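Local structure of glutaredoxin related protein (Sulfolobus solfataricus, 4MNN) at residues Y3-V6 / I7-L11; Y60-Y63 / G64-A68; W72-L75 / N76-R80; P115-A118 / E119-Q123. The protein probably acts as an atypical protein disulfide oxidoreductase of the glutaredoxin family, carrying out thiol-disulfide chemistry on a thioredoxin fold. All blocks are in the same frame, centred on the assembly; numbering follows the deposited sequence. Where two conformers were deposited one is given.

Overall arrangement
Along the chain the four contacts come in series. Contacts 1, 3 and 4 lie on helices 4-11, 71-83 and 114-127, packed beside one another, and contact 2 on the sheet they flank. Centre to centre, contacts 1 and 3 are about 11 Å apart, 3 and 4 about 10 Å, and 1 and 4 about 20 Å. Contact 2, at the end of strand 57-63 in the mixed sheet, is centred about 12 Å from both 3 and 4 and touches each; contact 1, centred about 17 Å away, meets its loop through Y3. Contacts 1 to 3 fall in the first thioredoxin-like half and contact 4 in the second, so the 3-4 and 2-4 junctions tie the halves together across a continuous sheet.

Contact 1. Residues Y3-V6 / I7-L11; sequences YDYV and IKEYL
Y5 O accepts the amide of E9 N at 2.9 Å, and the same oxygen lies against E9 CG at 3.4 Å. One carbonyl thus meets both the backbone and the side chain one helical turn later. This is the first part of helix 4-11, where bonds from I7 N to Y3 O, K8 N to D4 O and Y10 N to V6 O continue the ladder. Y5 CG is anti to its own N (chi1 -176°), which sends the ring along the helix over E9 CG. That methylene lies 3.6 Å from the ring centroid, 21° off the normal, a CH-pi contact displaced toward the rim. A bend at chi2 then swings the carboxylate out over the CE1 and hydroxyl rim on the same face, its plane 31° from the ring and E9 OE1 3.3 Å from Y5 CE1.

On the partly exposed flank, V6 O lies in the plane of the Y10 ring, at its edge, 3.2 Å from Y10 CD1, while V6 CG2 touches Y10 CE1 at 3.6 Å. Buried I7, packed on by F33 of helix 27-33, reaches back with CD1 to Y3 CB at 3.8 Å. The CH-pi contact thus uses the aliphatic stem of E9 and sets its carboxylate close to the phenol of an exposed tyrosine.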
loop_
_atom_site.group_PDB
_atom_site.type_symbol
_atom_site.label_atom_id
_atom_site.label_comp_id
_atom_site.label_asym_id
_atom_site.label_seq_id
_atom_site.Cartn_x
_atom_site.Cartn_y
_atom_site.Cartn_z
ATOM N N TYR A 3 14.953 -7.581 -8.753
ATOM C CA TYR A 3 14.301 -6.275 -8.623
ATOM C C TYR A 3 15.231 -5.063 -8.518
ATOM O O TYR A 3 14.761 -3.922 -8.574
ATOM C CB TYR A 3 13.348 -6.292 -7.402
ATOM C CG TYR A 3 12.157 -7.252 -7.525
ATOM C CD1 TYR A 3 11.662 -7.932 -6.408
ATOM C CD2 TYR A 3 11.487 -7.424 -8.738
ATOM C CE1 TYR A 3 10.511 -8.761 -6.492
ATOM C CE2 TYR A 3 10.335 -8.242 -8.836
ATOM C CZ TYR A 3 9.847 -8.905 -7.707
ATOM O OH TYR A 3 8.668 -9.658 -7.791
ATOM N N ASP A 4 16.536 -5.288 -8.378
ATOM C CA ASP A 4 17.480 -4.175 -8.215
ATOM C C ASP A 4 17.393 -3.036 -9.227
ATOM O O ASP A 4 17.395 -1.844 -8.853
ATOM C CB ASP A 4 18.909 -4.706 -8.187
ATOM C CG ASP A 4 19.143 -5.644 -7.025
ATOM O OD1 ASP A 4 18.158 -5.960 -6.326
ATOM O OD2 ASP A 4 20.299 -6.068 -6.819
ATOM N N TYR A 5 17.338 -3.381 -10.512
ATOM C CA TYR A 5 17.279 -2.322 -11.520
ATOM C C TYR A 5 16.005 -1.516 -11.429
ATOM O O TYR A 5 16.055 -0.282 -11.433
ATOM C CB TYR A 5 17.429 -2.892 -12.942
ATOM C CG TYR A 5 17.481 -1.817 -14.016
ATOM C CD1 TYR A 5 18.394 -0.761 -13.935
ATOM C CD2 TYR A 5 16.617 -1.858 -15.109
ATOM C CE1 TYR A 5 18.441 0.236 -14.938
ATOM C CE2 TYR A 5 16.653 -0.880 -16.105
ATOM C CZ TYR A 5 17.567 0.158 -16.012
ATOM O OH TYR A 5 17.607 1.105 -17.015
ATOM N N VAL A 6 14.865 -2.193 -11.333
ATOM C CA VAL A 6 13.616 -1.454 -11.269
ATOM C C VAL A 6 13.527 -0.604 -9.998
ATOM O O VAL A 6 12.999 0.516 -10.018
ATOM C CB VAL A 6 12.386 -2.383 -11.381
ATOM C CG1 VAL A 6 12.206 -3.205 -10.121
ATOM C CG2 VAL A 6 11.143 -1.545 -11.670
ATOM N N ILE A 7 14.077 -1.098 -8.902
ATOM C CA ILE A 7 14.020 -0.299 -7.670
ATOM C C ILE A 7 14.837 0.961 -7.883
ATOM O O ILE A 7 14.408 2.062 -7.532
ATOM C CB ILE A 7 14.577 -1.094 -6.483
ATOM C CG1 ILE A 7 13.621 -2.258 -6.194
ATOM C CG2 ILE A 7 14.790 -0.146 -5.231
ATOM C CD1 ILE A 7 14.187 -3.294 -5.189
ATOM N N LYS A 8 16.012 0.815 -8.490
ATOM C CA LYS A 8 16.840 1.988 -8.735
ATOM C C LYS A 8 16.156 2.975 -9.671
ATOM O O LYS A 8 16.152 4.198 -9.445
ATOM C CB LYS A 8 18.184 1.587 -9.350
ATOM C CG LYS A 8 19.119 2.788 -9.575
ATOM C CD LYS A 8 20.454 2.389 -10.197
ATOM C CE LYS A 8 21.440 3.567 -10.137
ATOM N NZ LYS A 8 22.880 3.148 -10.227
ATOM N N GLU A 9 15.605 2.453 -10.757
ATOM C CA GLU A 9 14.999 3.329 -11.729
ATOM C C GLU A 9 13.854 4.142 -11.166
ATOM O O GLU A 9 13.654 5.302 -11.556
ATOM C CB GLU A 9 14.566 2.529 -12.947
ATOM C CG GLU A 9 15.769 2.097 -13.794
ATOM C CD GLU A 9 16.558 3.282 -14.331
ATOM O OE1 GLU A 9 17.770 3.382 -14.042
ATOM O OE2 GLU A 9 15.959 4.121 -15.037
ATOM N N TYR A 10 13.127 3.557 -10.227
ATOM C CA TYR A 10 12.023 4.286 -9.626
ATOM C C TYR A 10 12.429 5.155 -8.463
ATOM O O TYR A 10 11.932 6.259 -8.319
ATOM C CB TYR A 10 10.943 3.328 -9.114
ATOM C CG TYR A 10 9.972 2.899 -10.179
ATOM C CD1 TYR A 10 10.315 1.933 -11.108
ATOM C CD2 TYR A 10 8.708 3.510 -10.287
ATOM C CE1 TYR A 10 9.439 1.571 -12.134
ATOM C CE2 TYR A 10 7.827 3.154 -11.306
ATOM C CZ TYR A 10 8.202 2.185 -12.226
ATOM O OH TYR A 10 7.337 1.844 -13.248
ATOM N N LEU A 11 13.361 4.670 -7.651
ATOM C CA LEU A 11 13.704 5.384 -6.439
ATOM C C LEU A 11 14.932 6.256 -6.388
ATOM O O LEU A 11 15.003 7.178 -5.562
ATOM C CB LEU A 11 13.754 4.382 -5.298
ATOM C CG LEU A 11 12.495 3.506 -5.194
ATOM C CD1 LEU A 11 12.585 2.658 -3.935
ATOM C CD2 LEU A 11 11.225 4.377 -5.168
#

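Contact 2. Residues Y60-Y63 / G64-A68; sequences YTYY and GIPIA
An inverse gamma turn centred on P66 lies in the connection from strand 57-63 to helix 71-83 of the thioredoxin-like fold. Its evidence is the hydrogen bond from I67 N to I65 O, 2.8 Å long, which closes the turn around the proline. The turn folds back against the buried Y62 ring at the end of the strand.

Y62 sends its ring toward the loop because its CG is trans to the backbone N (chi1 -173°). P66 lies over one face of that ring: P66 CB is 3.9 Å from the centroid and 11° off the normal, a nearly central CH-pi contact. The two side chains run past each other in opposite directions. At the ring's edge, in its plane, lies G64 C, 3.7 Å from Y62 CD2; the chain then climbs to the face, where P66 N is 3.6 Å from Y62 CE2. G64 makes the bend itself with a phi of 137°, a value that residues with side chains seldom adopt. Beyond these two segments Y122 of helix 114-127 also packs on Y62, and F74 of helix 71-83 on P66.

On the strand's other side, Y63 bonds through its hydroxyl to E134, and T61 CG2 sits over one face of its ring. The polar end of Y62 is tied to the turn by one water: it accepts from Y62 OH at 2.7 Å and donates to I65 O at 2.7 Å, so that I65 O holds both this water and I67 N.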
loop_
_atom_site.group_PDB
_atom_site.type_symbol
_atom_site.label_atom_id
_atom_site.label_comp_id
_atom_site.label_asym_id
_atom_site.label_seq_id
_atom_site.Cartn_x
_atom_site.Cartn_y
_atom_site.Cartn_z
ATOM N N TYR A 60 -0.141 4.430 4.433
ATOM C CA TYR A 60 -0.842 3.153 4.464
ATOM C C TYR A 60 0.070 2.076 5.001
ATOM O O TYR A 60 1.277 2.288 5.162
ATOM C CB TYR A 60 -1.325 2.779 3.047
ATOM C CG TYR A 60 -0.215 2.594 2.033
ATOM C CD1 TYR A 60 0.509 1.405 1.974
ATOM C CD2 TYR A 60 0.127 3.621 1.144
ATOM C CE1 TYR A 60 1.544 1.237 1.047
ATOM C CE2 TYR A 60 1.181 3.468 0.213
ATOM C CZ TYR A 60 1.876 2.284 0.170
ATOM O OH TYR A 60 2.933 2.081 -0.722
ATOM N N THR A 61 -0.520 0.918 5.278
ATOM C CA THR A 61 0.229 -0.252 5.718
ATOM C C THR A 61 -0.227 -1.345 4.759
ATOM O O THR A 61 -1.434 -1.478 4.490
ATOM C CB THR A 61 -0.165 -0.760 7.114
ATOM O OG1 THR A 61 0.119 0.237 8.084
ATOM C CG2 THR A 61 0.652 -2.026 7.470
ATOM N N TYR A 62 0.739 -2.098 4.254
ATOM C CA TYR A 62 0.490 -3.213 3.370
ATOM C C TYR A 62 0.875 -4.440 4.205
ATOM O O TYR A 62 2.060 -4.582 4.608
ATOM C CB TYR A 62 1.424 -3.118 2.163
ATOM C CG TYR A 62 1.131 -4.138 1.099
ATOM C CD1 TYR A 62 0.503 -3.777 -0.103
ATOM C CD2 TYR A 62 1.503 -5.486 1.275
ATOM C CE1 TYR A 62 0.255 -4.734 -1.103
ATOM C CE2 TYR A 62 1.261 -6.449 0.285
ATOM C CZ TYR A 62 0.638 -6.075 -0.892
ATOM O OH TYR A 62 0.372 -7.050 -1.842
ATOM N N TYR A 63 -0.111 -5.287 4.479
ATOM C CA TYR A 63 0.092 -6.510 5.234
ATOM C C TYR A 63 0.383 -7.659 4.266
ATOM O O TYR A 63 -0.521 -8.215 3.644
ATOM C CB TYR A 63 -1.146 -6.786 6.086
ATOM C CG TYR A 63 -1.347 -5.705 7.143
ATOM C CD1 TYR A 63 -2.272 -4.662 6.951
ATOM C CD2 TYR A 63 -0.645 -5.761 8.363
ATOM C CE1 TYR A 63 -2.498 -3.722 7.936
ATOM C CE2 TYR A 63 -0.869 -4.822 9.372
ATOM C CZ TYR A 63 -1.794 -3.809 9.152
ATOM O OH TYR A 63 -2.012 -2.866 10.141
ATOM N N GLY A 64 1.680 -7.980 4.170
ATOM C CA GLY A 64 2.207 -9.000 3.283
ATOM C C GLY A 64 3.447 -8.357 2.703
ATOM O O GLY A 64 3.987 -7.418 3.317
ATOM N N ILE A 65 3.890 -8.809 1.533
ATOM C CA ILE A 65 5.066 -8.192 0.894
ATOM C C ILE A 65 4.602 -7.842 -0.511
ATOM O O ILE A 65 4.140 -8.695 -1.265
ATOM C CB ILE A 65 6.284 -9.164 0.853
ATOM C CG1 ILE A 65 6.663 -9.559 2.292
ATOM C CG2 ILE A 65 7.453 -8.497 0.122
ATOM C CD1 ILE A 65 7.795 -10.593 2.367
ATOM N N PRO A 66 4.713 -6.562 -0.892
ATOM C CA PRO A 66 4.247 -6.185 -2.224
ATOM C C PRO A 66 5.094 -6.587 -3.421
ATOM O O PRO A 66 5.628 -5.724 -4.109
ATOM C CB PRO A 66 4.088 -4.671 -2.105
ATOM C CG PRO A 66 5.216 -4.296 -1.216
ATOM C CD PRO A 66 5.210 -5.393 -0.142
ATOM N N ILE A 67 5.204 -7.887 -3.682
ATOM C CA ILE A 67 5.979 -8.345 -4.838
ATOM C C ILE A 67 5.060 -8.780 -5.981
ATOM O O ILE A 67 3.865 -8.481 -5.949
ATOM C CB ILE A 67 6.959 -9.487 -4.458
ATOM C CG1 ILE A 67 6.327 -10.416 -3.419
ATOM C CG2 ILE A 67 8.262 -8.869 -3.871
ATOM C CD1 ILE A 67 5.049 -11.079 -3.846
ATOM N N ALA A 68 5.611 -9.473 -6.982
ATOM C CA ALA A 68 4.820 -9.894 -8.153
ATOM C C ALA A 68 4.118 -8.678 -8.759
ATOM O O ALA A 68 4.739 -7.614 -8.867
ATOM C CB ALA A 68 3.803 -10.990 -7.786
HETATM O O HOH W 1 1.567 -9.491 -1.663
#

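Contact 3. Residues W72-L75 / N76-R80; sequences WPFL and NSLVR
F74 O and S77 OG form the tight centre of this helical turn, with the hydroxyl donating to the carbonyl at 2.6 Å. The amide L78 N shares the acceptor F74 O at 3.1 Å, so two donors grip one buried oxygen. S77 OG can reach it because chi1 of 69° places the hydroxyl between the backbone N and the carbonyl carbon; the same OG is also hydrogen-bonded to Y60 OH of strand 57-63. Around this knot, L78 CD2 meets F74 CE2 at 3.9 Å, and L78 CD1 lies above the ring face, displaced toward the rim. L78 CD2 also faces L75 CD2 at 4.2 Å. F33 of helix 27-33 packs against all three apolar residues.

The W72/N76 flank is looser and more exposed. These side chains run alongside each other and point the same way, yet W72 NE1 comes no nearer to N76 OD1 than 3.7 Å, with ring and amide planes 61° apart. Between these two residues the firm link is N76 N to W72 O, 2.9 Å. Y10 of helix 4-11 touches N76, whose ND2 makes a weak hydrogen bond to E119 OE2. An apolar stripe turned inward beside a more exposed flank marks an amphipathic helix, here helix 71-83 flanking the central sheet of a thioredoxin fold.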
loop_
_atom_site.group_PDB
_atom_site.type_symbol
_atom_site.label_atom_id
_atom_site.label_comp_id
_atom_site.label_asym_id
_atom_site.label_seq_id
_atom_site.Cartn_x
_atom_site.Cartn_y
_atom_site.Cartn_z
ATOM N N TRP A 72 4.943 -2.978 -8.835
ATOM C CA TRP A 72 4.915 -1.793 -9.667
ATOM C C TRP A 72 4.076 -0.683 -9.030
ATOM O O TRP A 72 4.535 0.474 -8.938
ATOM C CB TRP A 72 4.426 -2.183 -11.066
ATOM C CG TRP A 72 4.203 -1.031 -12.000
ATOM C CD1 TRP A 72 5.064 0.006 -12.266
ATOM C CD2 TRP A 72 3.038 -0.801 -12.795
ATOM N NE1 TRP A 72 4.494 0.871 -13.180
ATOM C CE2 TRP A 72 3.251 0.398 -13.521
ATOM C CE3 TRP A 72 1.828 -1.496 -12.969
ATOM C CZ2 TRP A 72 2.299 0.924 -14.400
ATOM C CZ3 TRP A 72 0.878 -0.967 -13.849
ATOM C CH2 TRP A 72 1.128 0.230 -14.553
ATOM N N PRO A 73 2.835 -0.999 -8.601
ATOM C CA PRO A 73 1.983 0.015 -7.967
ATOM C C PRO A 73 2.645 0.530 -6.686
ATOM O O PRO A 73 2.575 1.703 -6.374
ATOM C CB PRO A 73 0.699 -0.734 -7.640
ATOM C CG PRO A 73 0.674 -1.841 -8.597
ATOM C CD PRO A 73 2.092 -2.248 -8.847
ATOM N N PHE A 74 3.305 -0.361 -5.955
ATOM C CA PHE A 74 3.947 0.028 -4.696
ATOM C C PHE A 74 5.068 1.056 -4.952
ATOM O O PHE A 74 5.116 2.111 -4.313
ATOM C CB PHE A 74 4.492 -1.236 -3.999
ATOM C CG PHE A 74 5.284 -0.946 -2.747
ATOM C CD1 PHE A 74 4.643 -0.517 -1.582
ATOM C CD2 PHE A 74 6.661 -1.102 -2.736
ATOM C CE1 PHE A 74 5.385 -0.246 -0.409
ATOM C CE2 PHE A 74 7.411 -0.828 -1.563
ATOM C CZ PHE A 74 6.757 -0.400 -0.410
ATOM N N LEU A 75 5.946 0.769 -5.906
ATOM C CA LEU A 75 7.013 1.700 -6.256
ATOM C C LEU A 75 6.432 3.001 -6.778
ATOM O O LEU A 75 6.944 4.075 -6.477
ATOM C CB LEU A 75 7.935 1.102 -7.336
ATOM C CG LEU A 75 8.789 -0.052 -6.834
ATOM C CD1 LEU A 75 9.519 -0.666 -7.988
ATOM C CD2 LEU A 75 9.732 0.449 -5.736
ATOM N N ASN A 76 5.375 2.923 -7.575
ATOM C CA ASN A 76 4.754 4.134 -8.076
ATOM C C ASN A 76 4.236 4.995 -6.935
ATOM O O ASN A 76 4.279 6.233 -7.001
ATOM C CB ASN A 76 3.564 3.802 -8.963
ATOM C CG ASN A 76 3.846 4.012 -10.420
ATOM O OD1 ASN A 76 4.916 3.696 -10.900
ATOM N ND2 ASN A 76 2.851 4.510 -11.148
ATOM N N SER A 77 3.692 4.363 -5.904
ATOM C CA SER A 77 3.154 5.147 -4.817
ATOM C C SER A 77 4.265 5.860 -4.097
ATOM O O SER A 77 4.084 6.972 -3.617
ATOM C CB SER A 77 2.363 4.297 -3.802
ATOM O OG SER A 77 3.199 3.424 -3.040
ATOM N N LEU A 78 5.422 5.216 -3.967
ATOM C CA LEU A 78 6.529 5.880 -3.274
ATOM C C LEU A 78 6.915 7.182 -3.994
ATOM O O LEU A 78 7.146 8.227 -3.370
ATOM C CB LEU A 78 7.738 4.942 -3.248
ATOM C CG LEU A 78 7.989 4.075 -1.984
ATOM C CD1 LEU A 78 6.768 3.823 -1.198
ATOM C CD2 LEU A 78 8.719 2.796 -2.372
ATOM N N VAL A 79 7.028 7.092 -5.312
ATOM C CA VAL A 79 7.407 8.266 -6.097
ATOM C C VAL A 79 6.335 9.352 -6.008
ATOM O O VAL A 79 6.652 10.524 -5.842
ATOM C CB VAL A 79 7.632 7.853 -7.568
ATOM C CG1 VAL A 79 7.917 9.101 -8.450
ATOM C CG2 VAL A 79 8.774 6.833 -7.633
ATOM N N ARG A 80 5.062 8.969 -6.127
ATOM C CA ARG A 80 3.980 9.960 -6.074
ATOM C C ARG A 80 3.929 10.658 -4.723
ATOM O O ARG A 80 3.800 11.882 -4.649
ATOM C CB ARG A 80 2.621 9.308 -6.369
ATOM C CG ARG A 80 2.431 8.772 -7.782
ATOM C CD ARG A 80 0.930 8.842 -8.194
ATOM N NE ARG A 80 0.792 8.502 -9.604
ATOM C CZ ARG A 80 0.518 7.283 -10.063
ATOM N NH1 ARG A 80 0.329 6.266 -9.213
ATOM N NH2 ARG A 80 0.494 7.067 -11.378
#

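Contact 4. Residues P115-A118 / E119-Q123; sequences PITA and EFLYQ
E119 N to P115 O, F120 N to I116 O, L121 N to T117 O and Y122 N to A118 O form a run of backbone hydrogen bonds in the regular i to i+4 pattern, the last being the shortest at 2.8 Å. They build the first turns of helix 114-127, which begins at C114, the second cysteine of a thioredoxin-type CxxC whose disulfide with C111 is seen. T117 OG1 adds a side-chain bond back to K113 O in that same region.

Among van der Waals contacts, Y122 leans back over A118. A118 O lies over one face of the ring, near the CG-CD1 rim and 3.1 Å from Y122 CG, while A118 CB touches Y122 CE1 at 3.8 Å. A chi1 of -73°, with Y122 CG trans to the carbonyl carbon, turns the ring back along the helix. T117 CG2 and L121 CD1 lie side by side, pointing the same way, 4.1 Å apart; L105 of strand 101-107 packs on both residues.

Ring and charge contacts reach the rest of the fold. Y122 stacks on Y60, and E119 OE2 forms a salt bridge with R80 NH1 at 3.2 Å. Chemically, A118 O accepts the bond from Y122 N while lying against the face of the same residue's ring, and R80 probably favours an ionised E119, pairing helix 114-127 by charge with helix 71-83, which carries both R80 and N76.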
loop_
_atom_site.group_PDB
_atom_site.type_symbol
_atom_site.label_atom_id
_atom_site.label_comp_id
_atom_site.label_asym_id
_atom_site.label_seq_id
_atom_site.Cartn_x
_atom_site.Cartn_y
_atom_site.Cartn_z
ATOM N N PRO A 115 -3.844 -4.761 -8.744
ATOM C CA PRO A 115 -2.919 -3.628 -8.828
ATOM C C PRO A 115 -3.584 -2.334 -9.248
ATOM O O PRO A 115 -3.155 -1.269 -8.841
ATOM C CB PRO A 115 -1.827 -4.121 -9.794
ATOM C CG PRO A 115 -2.499 -5.237 -10.573
ATOM C CD PRO A 115 -3.361 -5.918 -9.520
ATOM N N ILE A 116 -4.629 -2.432 -10.064
ATOM C CA ILE A 116 -5.359 -1.260 -10.520
ATOM C C ILE A 116 -6.050 -0.627 -9.295
ATOM O O ILE A 116 -6.024 0.593 -9.105
ATOM C CB ILE A 116 -6.413 -1.664 -11.587
ATOM C CG1 ILE A 116 -5.765 -2.616 -12.611
ATOM C CG2 ILE A 116 -6.982 -0.430 -12.249
ATOM C CD1 ILE A 116 -6.697 -3.148 -13.694
ATOM N N THR A 117 -6.645 -1.461 -8.446
ATOM C CA THR A 117 -7.331 -0.943 -7.255
ATOM C C THR A 117 -6.370 -0.385 -6.223
ATOM O O THR A 117 -6.647 0.642 -5.621
ATOM C CB THR A 117 -8.213 -2.022 -6.641
ATOM O OG1 THR A 117 -9.083 -2.511 -7.673
ATOM C CG2 THR A 117 -9.113 -1.421 -5.512
ATOM N N ALA A 118 -5.255 -1.074 -5.993
ATOM C CA ALA A 118 -4.265 -0.552 -5.058
ATOM C C ALA A 118 -3.763 0.818 -5.516
ATOM O O ALA A 118 -3.634 1.744 -4.717
ATOM C CB ALA A 118 -3.107 -1.486 -4.947
ATOM N N GLU A 119 -3.447 0.958 -6.804
ATOM C CA GLU A 119 -2.929 2.249 -7.279
ATOM C C GLU A 119 -3.892 3.397 -7.024
ATOM O O GLU A 119 -3.505 4.501 -6.620
ATOM C CB GLU A 119 -2.627 2.135 -8.764
ATOM C CG GLU A 119 -1.916 3.357 -9.336
ATOM C CD GLU A 119 -0.801 2.952 -10.291
ATOM O OE1 GLU A 119 -1.098 2.411 -11.390
ATOM O OE2 GLU A 119 0.373 3.171 -9.932
ATOM N N PHE A 120 -5.167 3.119 -7.259
ATOM C CA PHE A 120 -6.241 4.081 -7.075
ATOM C C PHE A 120 -6.319 4.442 -5.579
ATOM O O PHE A 120 -6.278 5.620 -5.211
ATOM C CB PHE A 120 -7.559 3.460 -7.566
ATOM C CG PHE A 120 -8.764 4.338 -7.355
ATOM C CD1 PHE A 120 -9.036 5.389 -8.226
ATOM C CD2 PHE A 120 -9.639 4.094 -6.300
ATOM C CE1 PHE A 120 -10.180 6.198 -8.054
ATOM C CE2 PHE A 120 -10.776 4.884 -6.108
ATOM C CZ PHE A 120 -11.050 5.940 -6.992
ATOM N N LEU A 121 -6.345 3.432 -4.711
ATOM C CA LEU A 121 -6.437 3.725 -3.276
ATOM C C LEU A 121 -5.180 4.365 -2.702
ATOM O O LEU A 121 -5.282 5.178 -1.786
ATOM C CB LEU A 121 -6.817 2.456 -2.494
ATOM C CG LEU A 121 -8.240 1.988 -2.804
ATOM C CD1 LEU A 121 -8.519 0.643 -2.062
ATOM C CD2 LEU A 121 -9.276 3.074 -2.347
ATOM N N TYR A 122 -4.004 4.044 -3.250
ATOM C CA TYR A 122 -2.760 4.672 -2.756
ATOM C C TYR A 122 -2.893 6.168 -2.984
ATOM O O TYR A 122 -2.460 6.976 -2.155
ATOM C CB TYR A 122 -1.534 4.179 -3.513
ATOM C CG TYR A 122 -1.116 2.772 -3.170
ATOM C CD1 TYR A 122 -0.543 1.939 -4.147
ATOM C CD2 TYR A 122 -1.259 2.278 -1.859
ATOM C CE1 TYR A 122 -0.109 0.637 -3.830
ATOM C CE2 TYR A 122 -0.832 0.966 -1.520
ATOM C CZ TYR A 122 -0.252 0.165 -2.518
ATOM O OH TYR A 122 0.230 -1.084 -2.214
ATOM N N GLN A 123 -3.498 6.544 -4.106
ATOM C CA GLN A 123 -3.659 7.969 -4.389
ATOM C C GLN A 123 -4.709 8.589 -3.479
ATOM O O GLN A 123 -4.561 9.726 -3.065
ATOM C CB GLN A 123 -3.984 8.172 -5.855
ATOM C CG GLN A 123 -2.756 7.834 -6.709
ATOM C CD GLN A 123 -3.039 7.925 -8.169
ATOM O OE1 GLN A 123 -3.428 6.946 -8.800
ATOM N NE2 GLN A 123 -2.860 9.116 -8.726
#